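Local coordinates for protein iron dependent repressor (Sulfolobus solfataricus, PDB 2X4H) that probably acts as a metal-dependent, DNA-binding transcriptional regulator of the DtxR/MntR family, and binds zinc, at residues V87-L92 and Y130-L135. Numbering follows the deposited sequence.
Sequences VIEILL and YCPHGL. With ZN (zinc ion), chain N; ZN (zinc ion), chain M.
Glu89 meets Cys131 and His133 at a shared zinc ion. Its carboxylate bridges two zincs, with OE1 on the chain N ion at 1.9 Å and OE2 on the chain M ion at 2.1 Å. CG lies beside the backbone N (chi1 -72°), and the extended chain carries the carboxylate to the loop. Cys131 SG binds the chain N zinc at 2.4 Å and His133 ND1 at 2.2 Å. A more distant water, 2.5 Å from this zinc, is the fourth ligand and also binds the second zinc, so carboxylate and water both link the metals. The carboxylate comes to the imidazole at its edge, the planes 44° apart. Glu89 OE1 and His133 ND1 are 3.1 Å apart, sharing a metal and not hydrogen-bonded.

A tight turn, type I from Cys131 to Gly134, sets both loop ligands on one metal. It is closed by the hydrogen bond from Gly134 N to Cys131 O; His133 N gives a weak hydrogen bond to Cys131 SG. The zinc site is the tight part. Pro132 extends it, setting CD 3.4 Å from Glu89 OE1.

The packing beside it is looser. Ile90 CG1 is 4.2 Å from Pro132 CD, and Ile90 CD1 reaches Tyr130 O. The Tyr130 side chain starts off away from the helix; the residue is exposed, Pro132 partly so.

His85 and Cys103 complete the second zinc site. This carboxylate-bridged two-zinc site of the metal-binding and dimerisation domain joins helix 72-94, helix 99-107 and the loop after helix 115-124. Val87 and Leu91 pack on helix 115-124, and Leu91 also meets Leu91 of the second subunit.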
ATOM      1  N   VAL C  87     -22.051 -16.129   0.287  1.00 38.59           N
ATOM      2  CA  VAL C  87     -23.034 -15.971   1.350  1.00 38.09           C
ATOM      3  C   VAL C  87     -23.993 -14.809   1.042  1.00 38.10           C
ATOM      4  O   VAL C  87     -25.207 -14.958   1.175  1.00 37.87           O
ATOM      5  CB  VAL C  87     -22.356 -15.792   2.716  1.00 39.34           C
ATOM      6  CG1 VAL C  87     -23.368 -15.375   3.778  1.00 38.92           C
ATOM      7  CG2 VAL C  87     -21.611 -17.089   3.109  1.00 38.18           C
ATOM      8  N   ILE C  88     -23.468 -13.661   0.616  1.00 38.90           N
ATOM      9  CA  ILE C  88     -24.331 -12.554   0.202  1.00 39.18           C
ATOM     10  C   ILE C  88     -25.259 -12.976  -0.942  1.00 39.15           C
ATOM     11  O   ILE C  88     -26.450 -12.693  -0.891  1.00 40.10           O
ATOM     12  CB  ILE C  88     -23.523 -11.299  -0.178  1.00 40.47           C
ATOM     13  CG1 ILE C  88     -23.091 -10.550   1.084  1.00 40.85           C
ATOM     14  CG2 ILE C  88     -24.379 -10.333  -1.013  1.00 41.43           C
ATOM     15  CD1 ILE C  88     -21.957  -9.605   0.855  1.00 44.34           C
ATOM     16  N   GLU C  89     -24.743 -13.690  -1.940  1.00 38.70           N
ATOM     17  CA  GLU C  89     -25.586 -14.132  -3.040  1.00 38.92           C
ATOM     18  C   GLU C  89     -26.810 -14.889  -2.555  1.00 38.10           C
ATOM     19  O   GLU C  89     -27.897 -14.695  -3.080  1.00 38.28           O
ATOM     20  CB  GLU C  89     -24.851 -15.069  -3.992  1.00 39.94           C
ATOM     21  CG  GLU C  89     -23.834 -14.419  -4.835  1.00 40.40           C
ATOM     22  CD  GLU C  89     -23.442 -15.255  -6.044  1.00 41.45           C
ATOM     23  OE1 GLU C  89     -23.403 -16.519  -5.952  1.00 40.42           O
ATOM     24  OE2 GLU C  89     -23.120 -14.618  -7.079  1.00 41.96           O
ATOM     25  N   ILE C  90     -26.607 -15.787  -1.591  1.00 37.26           N
ATOM     26  CA  ILE C  90     -27.681 -16.593  -1.047  1.00 36.09           C
ATOM     27  C   ILE C  90     -28.731 -15.733  -0.372  1.00 35.74           C
ATOM     28  O   ILE C  90     -29.933 -15.951  -0.581  1.00 35.06           O
ATOM     29  CB  ILE C  90     -27.181 -17.675  -0.069  1.00 36.18           C
ATOM     30  CG1 ILE C  90     -26.487 -18.794  -0.855  1.00 38.39           C
ATOM     31  CG2 ILE C  90     -28.360 -18.292   0.745  1.00 34.53           C
ATOM     32  CD1 ILE C  90     -25.795 -19.837  -0.011  1.00 36.34           C
ATOM     33  N   LEU C  91     -28.285 -14.766   0.436  1.00 35.31           N
ATOM     34  CA  LEU C  91     -29.214 -13.814   1.063  1.00 35.47           C
ATOM     35  C   LEU C  91     -30.027 -13.123  -0.019  1.00 35.97           C
ATOM     36  O   LEU C  91     -31.239 -13.004   0.111  1.00 37.95           O
ATOM     37  CB  LEU C  91     -28.491 -12.769   1.931  1.00 35.41           C
ATOM     38  CG  LEU C  91     -29.345 -11.601   2.447  1.00 36.08           C
ATOM     39  CD1 LEU C  91     -30.420 -12.089   3.391  1.00 34.17           C
ATOM     40  CD2 LEU C  91     -28.431 -10.507   3.096  1.00 35.46           C
ATOM     41  N   LEU C  92     -29.372 -12.697  -1.089  1.00 35.80           N
ATOM     42  CA  LEU C  92     -30.027 -11.881  -2.104  1.00 36.68           C
ATOM     43  C   LEU C  92     -31.047 -12.693  -2.890  1.00 37.66           C
ATOM     44  O   LEU C  92     -32.170 -12.226  -3.147  1.00 38.33           O
ATOM     45  CB  LEU C  92     -28.996 -11.210  -3.016  1.00 36.77           C
ATOM     46  CG  LEU C  92     -28.058 -10.209  -2.331  1.00 36.43           C
ATOM     47  CD1 LEU C  92     -27.188  -9.516  -3.347  1.00 34.75           C
ATOM     48  CD2 LEU C  92     -28.817  -9.172  -1.496  1.00 36.20           C
ATOM     49  N   TYR C 130     -22.897 -24.271  -0.917  1.00 39.14           N
ATOM     50  CA  TYR C 130     -22.723 -23.846  -2.296  1.00 39.26           C
ATOM     51  C   TYR C 130     -23.583 -22.631  -2.579  1.00 38.39           C
ATOM     52  O   TYR C 130     -24.699 -22.517  -2.049  1.00 38.11           O
ATOM     53  CB  TYR C 130     -23.174 -24.952  -3.243  1.00 40.47           C
ATOM     54  CG  TYR C 130     -22.296 -26.175  -3.282  1.00 42.57           C
ATOM     55  CD1 TYR C 130     -21.268 -26.277  -4.187  1.00 44.40           C
ATOM     56  CD2 TYR C 130     -22.537 -27.248  -2.442  1.00 44.09           C
ATOM     57  CE1 TYR C 130     -20.477 -27.391  -4.238  1.00 47.39           C
ATOM     58  CE2 TYR C 130     -21.760 -28.353  -2.481  1.00 46.56           C
ATOM     59  CZ  TYR C 130     -20.736 -28.434  -3.384  1.00 49.68           C
ATOM     60  OH  TYR C 130     -19.964 -29.566  -3.405  1.00 53.82           O
ATOM     61  N   CYS C 131     -23.094 -21.763  -3.456  1.00 38.83           N
ATOM     62  CA  CYS C 131     -23.844 -20.589  -3.885  1.00 38.83           C
ATOM     63  C   CYS C 131     -24.854 -21.024  -4.935  1.00 39.94           C
ATOM     64  O   CYS C 131     -24.867 -22.189  -5.330  1.00 42.18           O
ATOM     65  CB  CYS C 131     -22.885 -19.512  -4.420  1.00 39.32           C
ATOM     66  SG  CYS C 131     -22.300 -19.743  -6.110  1.00 42.75           S
ATOM     67  N   PRO C 132     -25.727 -20.113  -5.375  1.00 40.64           N
ATOM     68  CA  PRO C 132     -26.740 -20.468  -6.385  1.00 42.35           C
ATOM     69  C   PRO C 132     -26.180 -20.822  -7.782  1.00 44.53           C
ATOM     70  O   PRO C 132     -26.924 -21.343  -8.608  1.00 46.45           O
ATOM     71  CB  PRO C 132     -27.593 -19.211  -6.480  1.00 42.32           C
ATOM     72  CG  PRO C 132     -27.263 -18.419  -5.261  1.00 41.54           C
ATOM     73  CD  PRO C 132     -25.837 -18.697  -4.992  1.00 40.67           C
ATOM     74  N   HIS C 133     -24.899 -20.536  -8.040  1.00 44.27           N
ATOM     75  CA  HIS C 133     -24.227 -20.987  -9.269  1.00 46.72           C
ATOM     76  C   HIS C 133     -23.599 -22.370  -9.071  1.00 47.35           C
ATOM     77  O   HIS C 133     -22.991 -22.898  -9.989  1.00 49.93           O
ATOM     78  CB  HIS C 133     -23.175 -19.940  -9.736  1.00 47.18           C
ATOM     79  CG  HIS C 133     -23.763 -18.577  -9.882  1.00 48.28           C
ATOM     80  ND1 HIS C 133     -23.801 -17.675  -8.839  1.00 46.98           N
ATOM     81  CD2 HIS C 133     -24.450 -18.007 -10.900  1.00 49.37           C
ATOM     82  CE1 HIS C 133     -24.480 -16.606  -9.214  1.00 48.35           C
ATOM     83  NE2 HIS C 133     -24.868 -16.775 -10.465  1.00 50.10           N
ATOM     84  N   GLY C 134     -23.741 -22.951  -7.880  1.00 46.63           N
ATOM     85  CA  GLY C 134     -23.205 -24.283  -7.596  1.00 47.81           C
ATOM     86  C   GLY C 134     -21.710 -24.309  -7.306  1.00 48.39           C
ATOM     87  O   GLY C 134     -21.039 -25.317  -7.573  1.00 51.05           O
ATOM     88  N   LEU C 135     -21.175 -23.219  -6.768  1.00 46.88           N
ATOM     89  CA  LEU C 135     -19.763 -23.171  -6.414  1.00 47.26           C
ATOM     90  C   LEU C 135     -19.610 -23.148  -4.894  1.00 46.14           C
ATOM     91  O   LEU C 135     -20.463 -22.606  -4.197  1.00 45.12           O
ATOM     92  CB  LEU C 135     -19.104 -21.976  -7.080  1.00 47.78           C
ATOM     93  CG  LEU C 135     -19.249 -21.850  -8.616  1.00 49.80           C
ATOM     94  CD1 LEU C 135     -18.837 -20.429  -9.084  1.00 50.39           C
ATOM     95  CD2 LEU C 135     -18.488 -22.946  -9.396  1.00 49.48           C
TER
HETATM   96 ZN    ZN N1140     -22.450 -17.621  -7.161  1.00 43.91          ZN
HETATM   97 ZN    ZN M1139     -21.269 -14.801  -8.027  1.00 48.13          ZN
HETATM   98  O   HOH W   1     -20.200 -16.718  -7.685  1.00 16.81           O